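Local coordinates for 2-oxoglutarate-dependent dioxygenase tropC (Talaromyces stipitatus, PDB 6XJJ), which catalyses an iron- and 2-oxoglutarate-dependent oxidation in the biosynthesis of fungal tropolones, downstream of the dearomatised hydroxycyclohexadione made from 3-methylorcinaldehyde, at residues S47-S52 with K61-V66; S68-N71 with F75-L78; H81-E86 with L186-T191; Q198-A203 with S208-D213. All blocks are in the same frame, centred on the assembly; numbering follows the deposited sequence.

Contact 1 (S47-S52 with K61-V66); sequences SAWLSS and KVVEEV
The indole of W49 is the flat group here, and from 61-66 it receives V63 CG2, which comes in obliquely beside the five-membered ring. That methyl lies 4.2 Å from W49 NE1 and is about as far from CD1, so it touches the pyrrole side of the indole, and the two side chains cross at a slant. The W49 side chain also touches T191, R194 and I195 of helix 171-204, which puts it between two helices. Its CG is anti to the backbone N (chi1 -156°), a setting that swings the indole past V62 and on to V63. V62 fills the space nearer the backbone. One of its methyls, CG1, meets W49 CB at 4.0 Å, and the other, CG2, meets A48 CB at the same distance, so the isopropyl group straddles two successive residues of the short helix 47-50. The backbones come closest between W49 and V62, whose CA atoms are 6.6 Å apart. Both segments belong to the N-terminal part of this dioxygenase, where the single turn 47-50 leans on the flank of helix 56-72. That turn ends with S51 N bonded to S47 O at 2.9 Å, and K59 NZ bonds to A48 O in the turn and to S51 O just after it. No hydrogen bond joins 47-52 to 61-66 directly. Cohesion between them therefore rests on apolar contacts of valine methyls with A48 CB, W49 CB and the indole, while a polar link is added by K59, one turn ahead of V63.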
loop_
_atom_site.group_PDB
_atom_site.type_symbol
_atom_site.label_atom_id
_atom_site.label_comp_id
_atom_site.label_asym_id
_atom_site.label_seq_id
_atom_site.Cartn_x
_atom_site.Cartn_y
_atom_site.Cartn_z
ATOM N N SER A 47 6.560 4.981 -17.802
ATOM C CA SER A 47 7.255 4.256 -18.865
ATOM C C SER A 47 8.620 4.854 -19.161
ATOM O O SER A 47 9.618 4.133 -19.255
ATOM C CB SER A 47 6.400 4.255 -20.132
ATOM O OG SER A 47 5.204 3.521 -19.941
ATOM N N ALA A 48 8.686 6.181 -19.292
ATOM C CA ALA A 48 9.929 6.814 -19.711
ATOM C C ALA A 48 11.028 6.614 -18.675
ATOM O O ALA A 48 12.185 6.364 -19.030
ATOM C CB ALA A 48 9.695 8.298 -19.977
ATOM N N TRP A 49 10.686 6.702 -17.390
ATOM C CA TRP A 49 11.718 6.624 -16.363
ATOM C C TRP A 49 12.309 5.218 -16.294
ATOM O O TRP A 49 13.507 5.057 -16.032
ATOM C CB TRP A 49 11.130 7.044 -15.013
ATOM C CG TRP A 49 12.144 7.548 -14.016
ATOM C CD1 TRP A 49 12.561 8.854 -13.860
ATOM C CD2 TRP A 49 12.862 6.786 -13.040
ATOM N NE1 TRP A 49 13.495 8.942 -12.847
ATOM C CE2 TRP A 49 13.697 7.688 -12.332
ATOM C CE3 TRP A 49 12.884 5.436 -12.695
ATOM C CZ2 TRP A 49 14.540 7.275 -11.304
ATOM C CZ3 TRP A 49 13.730 5.023 -11.668
ATOM C CH2 TRP A 49 14.545 5.940 -10.989
ATOM N N LEU A 50 11.487 4.194 -16.548
ATOM C CA LEU A 50 11.958 2.814 -16.602
ATOM C C LEU A 50 12.623 2.444 -17.924
ATOM O O LEU A 50 13.354 1.451 -17.970
ATOM C CB LEU A 50 10.792 1.852 -16.366
ATOM C CG LEU A 50 10.207 1.735 -14.966
ATOM C CD1 LEU A 50 8.940 0.875 -14.995
ATOM C CD2 LEU A 50 11.247 1.143 -14.014
ATOM N N SER A 51 12.362 3.180 -18.999
ATOM C CA SER A 51 12.992 2.900 -20.280
ATOM C C SER A 51 14.450 3.343 -20.271
ATOM O O SER A 51 14.796 4.378 -19.694
ATOM C CB SER A 51 12.233 3.603 -21.408
ATOM O OG SER A 51 12.873 3.415 -22.660
ATOM N N SER A 52 15.309 2.546 -20.905
ATOM C CA SER A 52 16.730 2.859 -20.997
ATOM C C SER A 52 17.081 3.605 -22.278
ATOM O O SER A 52 18.261 3.881 -22.518
ATOM C CB SER A 52 17.566 1.580 -20.883
ATOM O OG SER A 52 17.305 0.691 -21.949
ATOM N N LYS A 61 9.758 14.726 -17.409
ATOM C CA LYS A 61 8.308 14.869 -17.401
ATOM C C LYS A 61 7.662 13.917 -16.402
ATOM O O LYS A 61 6.647 14.259 -15.783
ATOM C CB LYS A 61 7.752 14.642 -18.807
ATOM C CG LYS A 61 6.254 14.839 -18.915
ATOM C CD LYS A 61 5.752 14.725 -20.343
ATOM C CE LYS A 61 4.237 14.859 -20.392
ATOM N NZ LYS A 61 3.693 14.816 -21.778
ATOM N N VAL A 62 8.241 12.728 -16.217
ATOM C CA VAL A 62 7.730 11.804 -15.208
ATOM C C VAL A 62 7.963 12.364 -13.809
ATOM O O VAL A 62 7.068 12.334 -12.957
ATOM C CB VAL A 62 8.371 10.413 -15.389
ATOM C CG1 VAL A 62 7.988 9.481 -14.254
ATOM C CG2 VAL A 62 7.925 9.800 -16.706
ATOM N N VAL A 63 9.159 12.900 -13.553
ATOM C CA VAL A 63 9.455 13.495 -12.251
ATOM C C VAL A 63 8.507 14.655 -11.964
ATOM O O VAL A 63 8.022 14.816 -10.837
ATOM C CB VAL A 63 10.928 13.942 -12.204
ATOM C CG1 VAL A 63 11.241 14.675 -10.907
ATOM C CG2 VAL A 63 11.824 12.749 -12.352
ATOM N N GLU A 64 8.235 15.488 -12.973
ATOM C CA GLU A 64 7.305 16.603 -12.797
ATOM C C GLU A 64 5.915 16.124 -12.395
ATOM O O GLU A 64 5.344 16.603 -11.409
ATOM C CB GLU A 64 7.224 17.431 -14.078
ATOM C CG GLU A 64 8.449 18.275 -14.390
ATOM C CD GLU A 64 8.747 19.300 -13.314
ATOM O OE1 GLU A 64 7.796 19.797 -12.671
ATOM O OE2 GLU A 64 9.924 19.656 -13.140
ATOM N N GLU A 65 5.343 15.191 -13.158
ATOM C CA GLU A 65 3.987 14.733 -12.874
ATOM C C GLU A 65 3.889 14.084 -11.494
ATOM O O GLU A 65 2.885 14.259 -10.793
ATOM C CB GLU A 65 3.530 13.777 -13.977
ATOM C CG GLU A 65 3.286 14.477 -15.309
ATOM C CD GLU A 65 2.990 13.510 -16.436
ATOM O OE1 GLU A 65 3.095 12.283 -16.221
ATOM O OE2 GLU A 65 2.672 13.970 -17.550
ATOM N N VAL A 66 4.925 13.353 -11.075
ATOM C CA VAL A 66 4.886 12.674 -9.780
ATOM C C VAL A 66 5.003 13.679 -8.639
ATOM O O VAL A 66 4.103 13.789 -7.797
ATOM C CB VAL A 66 5.991 11.607 -9.698
ATOM C CG1 VAL A 66 6.040 10.988 -8.307
ATOM C CG2 VAL A 66 5.757 10.532 -10.747
#

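Contact 2 (S68-N71 with F75-L78); sequences SACN and FFNL
A69 and C70, near the end of helix 56-72, lie beside F76 and the backbone of F75 in strand 75-79, to which the chain turns after a short connection. The CA atoms of C70 and F75 are 5.7 Å apart, and those of A69 and F76 are 6.0 Å apart, so the pairs run in opposite order along the two segments. No hydrogen bond spans them. A69 CB projects at the strand, where it touches the carbonyl O of F75 at 3.6 Å and CB of F76 at 3.9 Å. Helix 56-72 lies in the link between strands 43-45 and 75-79, parallel neighbours in the main sheet; the contact is thus the closing step of a beta-alpha-beta crossover, with strand 281-285 pairing antiparallel on the other side of 75-79. F76 CG sits between its own N and carbonyl carbon (chi1 41°), which directs the ring back at the helix. There C70 SG lies 3.9 Å from CE1 of F76 and 4.6 Å from the ring centroid, 39° off the normal, an oblique Cys sulfur-aromatic contact. F75, the residue before it, points the other way, away from the helix and toward the metal site: its ring stands edge-to-face with that of H302, an iron ligand, and its nearest side-chain atom is about 6 Å from the bound iron.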
loop_
_atom_site.group_PDB
_atom_site.type_symbol
_atom_site.label_atom_id
_atom_site.label_comp_id
_atom_site.label_asym_id
_atom_site.label_seq_id
_atom_site.Cartn_x
_atom_site.Cartn_y
_atom_site.Cartn_z
ATOM N N SER A 68 4.411 16.548 -8.454
ATOM C CA SER A 68 3.284 17.468 -8.461
ATOM C C SER A 68 2.021 16.818 -7.903
ATOM O O SER A 68 1.308 17.430 -7.104
ATOM C CB SER A 68 3.058 17.971 -9.889
ATOM O OG SER A 68 1.926 18.814 -9.977
ATOM N N ALA A 69 1.726 15.581 -8.304
ATOM C CA ALA A 69 0.579 14.886 -7.732
ATOM C C ALA A 69 0.779 14.644 -6.242
ATOM O O ALA A 69 -0.167 14.761 -5.452
ATOM C CB ALA A 69 0.343 13.563 -8.458
ATOM N N CYS A 70 2.009 14.311 -5.839
ATOM C CA CYS A 70 2.289 14.068 -4.430
ATOM C C CYS A 70 2.304 15.349 -3.623
ATOM O O CYS A 70 2.093 15.308 -2.405
ATOM C CB CYS A 70 3.628 13.352 -4.279
ATOM S SG CYS A 70 3.637 11.725 -5.054
ATOM N N ASN A 71 2.551 16.482 -4.267
ATOM C CA ASN A 71 2.529 17.732 -3.531
ATOM C C ASN A 71 1.120 18.291 -3.404
ATOM O O ASN A 71 0.818 18.993 -2.434
ATOM C CB ASN A 71 3.473 18.727 -4.202
ATOM C CG ASN A 71 3.459 20.072 -3.540
ATOM O OD1 ASN A 71 2.404 20.620 -3.234
ATOM N ND2 ASN A 71 4.638 20.538 -3.165
ATOM N N PHE A 75 -1.880 11.653 -3.654
ATOM C CA PHE A 75 -2.159 10.434 -4.393
ATOM C C PHE A 75 -1.921 10.655 -5.878
ATOM O O PHE A 75 -2.053 11.772 -6.384
ATOM C CB PHE A 75 -3.602 9.901 -4.313
ATOM C CG PHE A 75 -4.011 9.286 -3.000
ATOM C CD1 PHE A 75 -3.501 9.685 -1.777
ATOM C CD2 PHE A 75 -4.793 8.136 -3.042
ATOM C CE1 PHE A 75 -3.909 9.046 -0.597
ATOM C CE2 PHE A 75 -5.166 7.482 -1.898
ATOM C CZ PHE A 75 -4.721 7.929 -0.671
ATOM N N PHE A 76 -1.592 9.560 -6.566
ATOM C CA PHE A 76 -1.858 9.405 -7.988
ATOM C C PHE A 76 -2.114 7.941 -8.327
ATOM O O PHE A 76 -1.844 7.033 -7.536
ATOM C CB PHE A 76 -0.750 9.844 -8.965
ATOM C CG PHE A 76 0.670 9.482 -8.573
ATOM C CD1 PHE A 76 1.033 9.043 -7.312
ATOM C CD2 PHE A 76 1.559 9.205 -9.610
ATOM C CE1 PHE A 76 2.334 8.663 -7.037
ATOM C CE2 PHE A 76 2.844 8.765 -9.348
ATOM C CZ PHE A 76 3.217 8.476 -8.059
ATOM N N ASN A 77 -2.642 7.734 -9.538
ATOM C CA ASN A 77 -2.593 6.451 -10.230
ATOM C C ASN A 77 -1.326 6.343 -11.066
ATOM O O ASN A 77 -0.936 7.291 -11.756
ATOM C CB ASN A 77 -3.808 6.270 -11.140
ATOM C CG ASN A 77 -5.053 5.870 -10.385
ATOM O OD1 ASN A 77 -5.227 4.705 -10.024
ATOM N ND2 ASN A 77 -5.931 6.830 -10.147
ATOM N N LEU A 78 -0.705 5.167 -11.019
ATOM C CA LEU A 78 0.561 4.904 -11.687
ATOM C C LEU A 78 0.355 3.854 -12.768
ATOM O O LEU A 78 -0.192 2.782 -12.494
ATOM C CB LEU A 78 1.609 4.415 -10.685
ATOM C CG LEU A 78 3.047 4.232 -11.184
ATOM C CD1 LEU A 78 4.014 4.421 -10.029
ATOM C CD2 LEU A 78 3.266 2.870 -11.822
#

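Contact 3 (H81-E86 with L186-T191); sequences HGIPAE and LDLVST
L188, in segment 186-191 of helix 171-204, is the residue that reaches H81 and I83. Before it, L186 O accepts both S190 N and S190 OG, the hydroxyl at 2.9 Å, from opposite faces of the carbonyl plane. D187 O is used in the same way by T191 N and OG1. Next, L188 splits its two methyls between the loop residues, CD1 lying 4.1 Å from H81 CB and CD2 4.4 Å from I83 CD1. Its CG, anti to the backbone N (chi1 174°), carries the isobutyl fork toward the loop. Segment 81-86 leads from strand 75-79 into helix 85-99, and L188 also packs on I251 of strand 249-253 and F281 of strand 281-285, so the contact joins the N-terminal region to the long helix on the main sheet. S190 and T191 close the segment, their hydroxyls folded back onto the helix. Across from L188 the H81 ring turns off from the helix: ND1 accepts I83 N at 3.0 Å, with an N-H...N angle of 145°, and NE2 bonds to D279 O. Such bonding is consistent with a neutral imidazole protonated at NE2, its polar ends serving the loop and its surroundings, while only aliphatic carbon of H81 and I83 meets the helix.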
loop_
_atom_site.group_PDB
_atom_site.type_symbol
_atom_site.label_atom_id
_atom_site.label_comp_id
_atom_site.label_asym_id
_atom_site.label_seq_id
_atom_site.Cartn_x
_atom_site.Cartn_y
_atom_site.Cartn_z
ATOM N N HIS A 81 4.303 0.677 -15.461
ATOM C CA HIS A 81 5.169 -0.027 -14.529
ATOM C C HIS A 81 5.786 -1.288 -15.118
ATOM O O HIS A 81 6.831 -1.730 -14.631
ATOM C CB HIS A 81 4.370 -0.352 -13.260
ATOM C CG HIS A 81 3.021 -0.947 -13.529
ATOM N ND1 HIS A 81 2.840 -2.273 -13.852
ATOM C CD2 HIS A 81 1.789 -0.384 -13.544
ATOM C CE1 HIS A 81 1.552 -2.506 -14.041
ATOM N NE2 HIS A 81 0.892 -1.376 -13.857
ATOM N N GLY A 82 5.179 -1.870 -16.151
ATOM C CA GLY A 82 5.746 -3.029 -16.803
ATOM C C GLY A 82 5.347 -4.362 -16.208
ATOM O O GLY A 82 5.693 -5.404 -16.775
ATOM N N ILE A 83 4.625 -4.366 -15.100
ATOM C CA ILE A 83 4.129 -5.621 -14.522
ATOM C C ILE A 83 3.002 -6.163 -15.398
ATOM O O ILE A 83 2.082 -5.404 -15.757
ATOM C CB ILE A 83 3.654 -5.386 -13.087
ATOM C CG1 ILE A 83 4.840 -4.919 -12.241
ATOM C CG2 ILE A 83 3.073 -6.655 -12.487
ATOM C CD1 ILE A 83 4.480 -4.358 -10.890
ATOM N N PRO A 84 3.012 -7.442 -15.773
ATOM C CA PRO A 84 1.962 -7.940 -16.668
ATOM C C PRO A 84 0.614 -8.002 -15.972
ATOM O O PRO A 84 0.511 -8.040 -14.743
ATOM C CB PRO A 84 2.442 -9.346 -17.046
ATOM C CG PRO A 84 3.900 -9.346 -16.776
ATOM C CD PRO A 84 4.094 -8.433 -15.608
ATOM N N ALA A 85 -0.438 -8.026 -16.790
ATOM C CA ALA A 85 -1.766 -8.254 -16.245
ATOM C C ALA A 85 -1.886 -9.621 -15.589
ATOM O O ALA A 85 -2.744 -9.801 -14.722
ATOM C CB ALA A 85 -2.822 -8.109 -17.336
ATOM N N GLU A 86 -1.045 -10.585 -15.967
ATOM C CA GLU A 86 -1.118 -11.901 -15.343
ATOM C C GLU A 86 -0.832 -11.802 -13.855
ATOM O O GLU A 86 -1.506 -12.432 -13.032
ATOM C CB GLU A 86 -0.107 -12.852 -15.965
ATOM C CG GLU A 86 -0.410 -14.293 -15.671
ATOM C CD GLU A 86 0.776 -15.183 -15.938
ATOM O OE1 GLU A 86 1.868 -14.654 -16.235
ATOM O OE2 GLU A 86 0.621 -16.415 -15.853
ATOM N N LEU A 186 8.259 -4.635 -4.163
ATOM C CA LEU A 186 9.524 -4.054 -3.718
ATOM C C LEU A 186 10.257 -3.373 -4.866
ATOM O O LEU A 186 10.833 -2.291 -4.692
ATOM C CB LEU A 186 10.417 -5.120 -3.082
ATOM C CG LEU A 186 11.835 -4.635 -2.751
ATOM C CD1 LEU A 186 11.806 -3.425 -1.848
ATOM C CD2 LEU A 186 12.647 -5.738 -2.101
ATOM N N ASP A 187 10.251 -3.985 -6.050
ATOM C CA ASP A 187 10.948 -3.374 -7.174
ATOM C C ASP A 187 10.278 -2.074 -7.592
ATOM O O ASP A 187 10.955 -1.074 -7.862
ATOM C CB ASP A 187 10.994 -4.328 -8.358
ATOM C CG ASP A 187 11.740 -3.737 -9.525
ATOM O OD1 ASP A 187 12.974 -3.576 -9.419
ATOM O OD2 ASP A 187 11.084 -3.387 -10.526
ATOM N N LEU A 188 8.950 -2.079 -7.676
ATOM C CA LEU A 188 8.228 -0.875 -8.069
ATOM C C LEU A 188 8.406 0.243 -7.049
ATOM O O LEU A 188 8.561 1.411 -7.429
ATOM C CB LEU A 188 6.748 -1.202 -8.264
ATOM C CG LEU A 188 5.802 -0.031 -8.540
ATOM C CD1 LEU A 188 6.214 0.732 -9.778
ATOM C CD2 LEU A 188 4.385 -0.549 -8.700
ATOM N N VAL A 189 8.397 -0.082 -5.752
ATOM C CA VAL A 189 8.466 0.982 -4.759
ATOM C C VAL A 189 9.864 1.577 -4.741
ATOM O O VAL A 189 10.043 2.752 -4.402
ATOM C CB VAL A 189 8.049 0.475 -3.364
ATOM C CG1 VAL A 189 9.145 -0.346 -2.721
ATOM C CG2 VAL A 189 7.651 1.632 -2.483
ATOM N N SER A 190 10.877 0.785 -5.106
ATOM C CA SER A 190 12.229 1.321 -5.224
ATOM C C SER A 190 12.320 2.309 -6.379
ATOM O O SER A 190 13.002 3.336 -6.277
ATOM C CB SER A 190 13.226 0.185 -5.416
ATOM O OG SER A 190 13.223 -0.689 -4.302
ATOM N N THR A 191 11.638 2.008 -7.486
ATOM C CA THR A 191 11.534 2.960 -8.586
ATOM C C THR A 191 10.841 4.241 -8.128
ATOM O O THR A 191 11.326 5.352 -8.374
ATOM C CB THR A 191 10.767 2.322 -9.749
ATOM O OG1 THR A 191 11.437 1.131 -10.173
ATOM C CG2 THR A 191 10.650 3.288 -10.923
#

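Contact 4 (Q198-A203 with S208-D213); sequences QGIHKA and SDVLND
Q198 and S208 meet at the start of the loop that leads from the long helix 171-204 to strand 222-227 of the double-stranded beta-helix core expected of this dioxygenase family. The Q198 side chain starts out directed away from that loop at CB. CG lies on CG2 of V63 in helix 56-72, and the bend at chi2 (57°) then turns the amide round toward S208. CD is 4.2 Å from S208 CB, and OE1, at the tip, makes the nearest approach, 3.2 Å from that same CB. At this resolution the approach cannot be read as a specific interaction, and no hydrogen bond joins the two side chains. One turn along, H201 adds its CB, 4.0 Å from S208 CA, so both residues touch the serine from the helix side. The polar end of H201 serves the connection itself, ND1 bonding to the carbonyl O of H206. On the inner side of the helix I200 takes up the hydrophobic part of the loop. V210 crosses it at about a right angle, CG2 to CG2 at 3.9 Å, and Y297 and T293 also pack against the isoleucine. L211, which in addition rests on V193 and L196 of the same helix, brings its CD1 to 4.4 Å from I200 CG1.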
loop_
_atom_site.group_PDB
_atom_site.type_symbol
_atom_site.label_atom_id
_atom_site.label_comp_id
_atom_site.label_asym_id
_atom_site.label_seq_id
_atom_site.Cartn_x
_atom_site.Cartn_y
_atom_site.Cartn_z
ATOM N N GLN A 198 14.380 12.359 -6.939
ATOM C CA GLN A 198 14.695 13.291 -8.018
ATOM C C GLN A 198 13.828 14.543 -7.943
ATOM O O GLN A 198 14.310 15.653 -8.198
ATOM C CB GLN A 198 14.530 12.582 -9.364
ATOM C CG GLN A 198 14.858 13.411 -10.597
ATOM C CD GLN A 198 16.273 13.961 -10.591
ATOM O OE1 GLN A 198 17.231 13.246 -10.288
ATOM N NE2 GLN A 198 16.418 15.216 -11.004
ATOM N N GLY A 199 12.548 14.392 -7.597
ATOM C CA GLY A 199 11.722 15.561 -7.354
ATOM C C GLY A 199 12.219 16.405 -6.195
ATOM O O GLY A 199 12.061 17.629 -6.202
ATOM N N ILE A 200 12.828 15.771 -5.190
ATOM C CA ILE A 200 13.465 16.524 -4.112
ATOM C C ILE A 200 14.669 17.295 -4.644
ATOM O O ILE A 200 14.840 18.486 -4.355
ATOM C CB ILE A 200 13.855 15.580 -2.959
ATOM C CG1 ILE A 200 12.603 14.952 -2.333
ATOM C CG2 ILE A 200 14.684 16.301 -1.917
ATOM C CD1 ILE A 200 11.624 15.952 -1.737
ATOM N N HIS A 201 15.529 16.625 -5.418
ATOM C CA HIS A 201 16.647 17.310 -6.061
ATOM C C HIS A 201 16.186 18.570 -6.780
ATOM O O HIS A 201 16.772 19.645 -6.611
ATOM C CB HIS A 201 17.338 16.374 -7.052
ATOM C CG HIS A 201 18.375 17.057 -7.884
ATOM N ND1 HIS A 201 19.564 17.512 -7.359
ATOM C CD2 HIS A 201 18.370 17.431 -9.187
ATOM C CE1 HIS A 201 20.266 18.102 -8.309
ATOM N NE2 HIS A 201 19.562 18.071 -9.427
ATOM N N LYS A 202 15.139 18.451 -7.602
ATOM C CA LYS A 202 14.660 19.601 -8.360
ATOM C C LYS A 202 14.087 20.667 -7.440
ATOM O O LYS A 202 14.252 21.865 -7.694
ATOM C CB LYS A 202 13.613 19.161 -9.381
ATOM C CG LYS A 202 14.177 18.385 -10.556
ATOM C CD LYS A 202 13.095 18.005 -11.554
ATOM C CE LYS A 202 12.555 19.197 -12.312
ATOM N NZ LYS A 202 13.562 19.865 -13.172
ATOM N N ALA A 203 13.419 20.254 -6.361
ATOM C CA ALA A 203 12.759 21.217 -5.486
ATOM C C ALA A 203 13.761 21.953 -4.610
ATOM O O ALA A 203 13.760 23.189 -4.564
ATOM C CB ALA A 203 11.710 20.523 -4.613
ATOM N N SER A 208 20.144 13.521 -5.720
ATOM C CA SER A 208 18.934 12.798 -6.104
ATOM C C SER A 208 18.795 11.430 -5.426
ATOM O O SER A 208 17.760 10.781 -5.615
ATOM C CB SER A 208 18.867 12.656 -7.624
ATOM O OG SER A 208 19.991 11.979 -8.147
ATOM N N ASP A 209 19.762 10.990 -4.619
ATOM C CA ASP A 209 19.616 9.787 -3.806
ATOM C C ASP A 209 19.357 10.102 -2.333
ATOM O O ASP A 209 19.787 9.342 -1.459
ATOM C CB ASP A 209 20.860 8.908 -3.945
ATOM C CG ASP A 209 22.121 9.595 -3.441
ATOM O OD1 ASP A 209 22.014 10.664 -2.806
ATOM O OD2 ASP A 209 23.226 9.074 -3.684
ATOM N N VAL A 210 18.656 11.203 -2.034
ATOM C CA VAL A 210 18.436 11.580 -0.638
ATOM C C VAL A 210 17.726 10.451 0.082
ATOM O O VAL A 210 18.047 10.103 1.225
ATOM C CB VAL A 210 17.588 12.863 -0.507
ATOM C CG1 VAL A 210 17.853 13.494 0.853
ATOM C CG2 VAL A 210 17.740 13.867 -1.638
ATOM N N LEU A 211 16.724 9.885 -0.581
ATOM C CA LEU A 211 15.745 9.020 0.050
ATOM C C LEU A 211 16.111 7.549 -0.048
ATOM O O LEU A 211 15.405 6.714 0.517
ATOM C CB LEU A 211 14.375 9.226 -0.604
ATOM C CG LEU A 211 13.852 10.661 -0.723
ATOM C CD1 LEU A 211 12.525 10.668 -1.465
ATOM C CD2 LEU A 211 13.720 11.364 0.616
ATOM N N ASN A 212 17.178 7.201 -0.762
ATOM C CA ASN A 212 17.380 5.806 -1.124
ATOM C C ASN A 212 17.787 4.922 0.050
ATOM O O ASN A 212 17.806 3.698 -0.107
ATOM C CB ASN A 212 18.418 5.717 -2.237
ATOM C CG ASN A 212 17.931 6.351 -3.529
ATOM O OD1 ASN A 212 16.737 6.632 -3.683
ATOM N ND2 ASN A 212 18.837 6.521 -4.486
ATOM N N ASP A 213 18.086 5.485 1.220
ATOM C CA ASP A 213 18.473 4.653 2.356
ATOM C C ASP A 213 17.312 3.851 2.939
ATOM O O ASP A 213 17.558 2.860 3.634
ATOM C CB ASP A 213 19.101 5.520 3.445
ATOM C CG ASP A 213 20.478 6.017 3.058
ATOM O OD1 ASP A 213 21.060 5.455 2.108
ATOM O OD2 ASP A 213 20.985 6.964 3.692
#

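Contact 2 is the buried one: all four of its touching residues are inside, and F75 borders the iron site. Contacts 1, 3 and 4 are only partly buried and lie away from the metal. Helix 56-72 serves contacts 1 and 2, and V66 of contact 1 packs on F76 of contact 2; helix 171-204 serves contacts 3 and 4. W49 and L50 reach T191, joining contact 1 to contact 3, while V63 on Q198 joins it to contact 4. None has a hydrogen bond across it. Chemistry shifts with place: sulfur and ring in contact 2, aliphatic and indole packing in 1, aliphatic carbon alone in 3, and a mixed edge in 4, with Q198 and H201 beside S208 and aliphatic packing at I200.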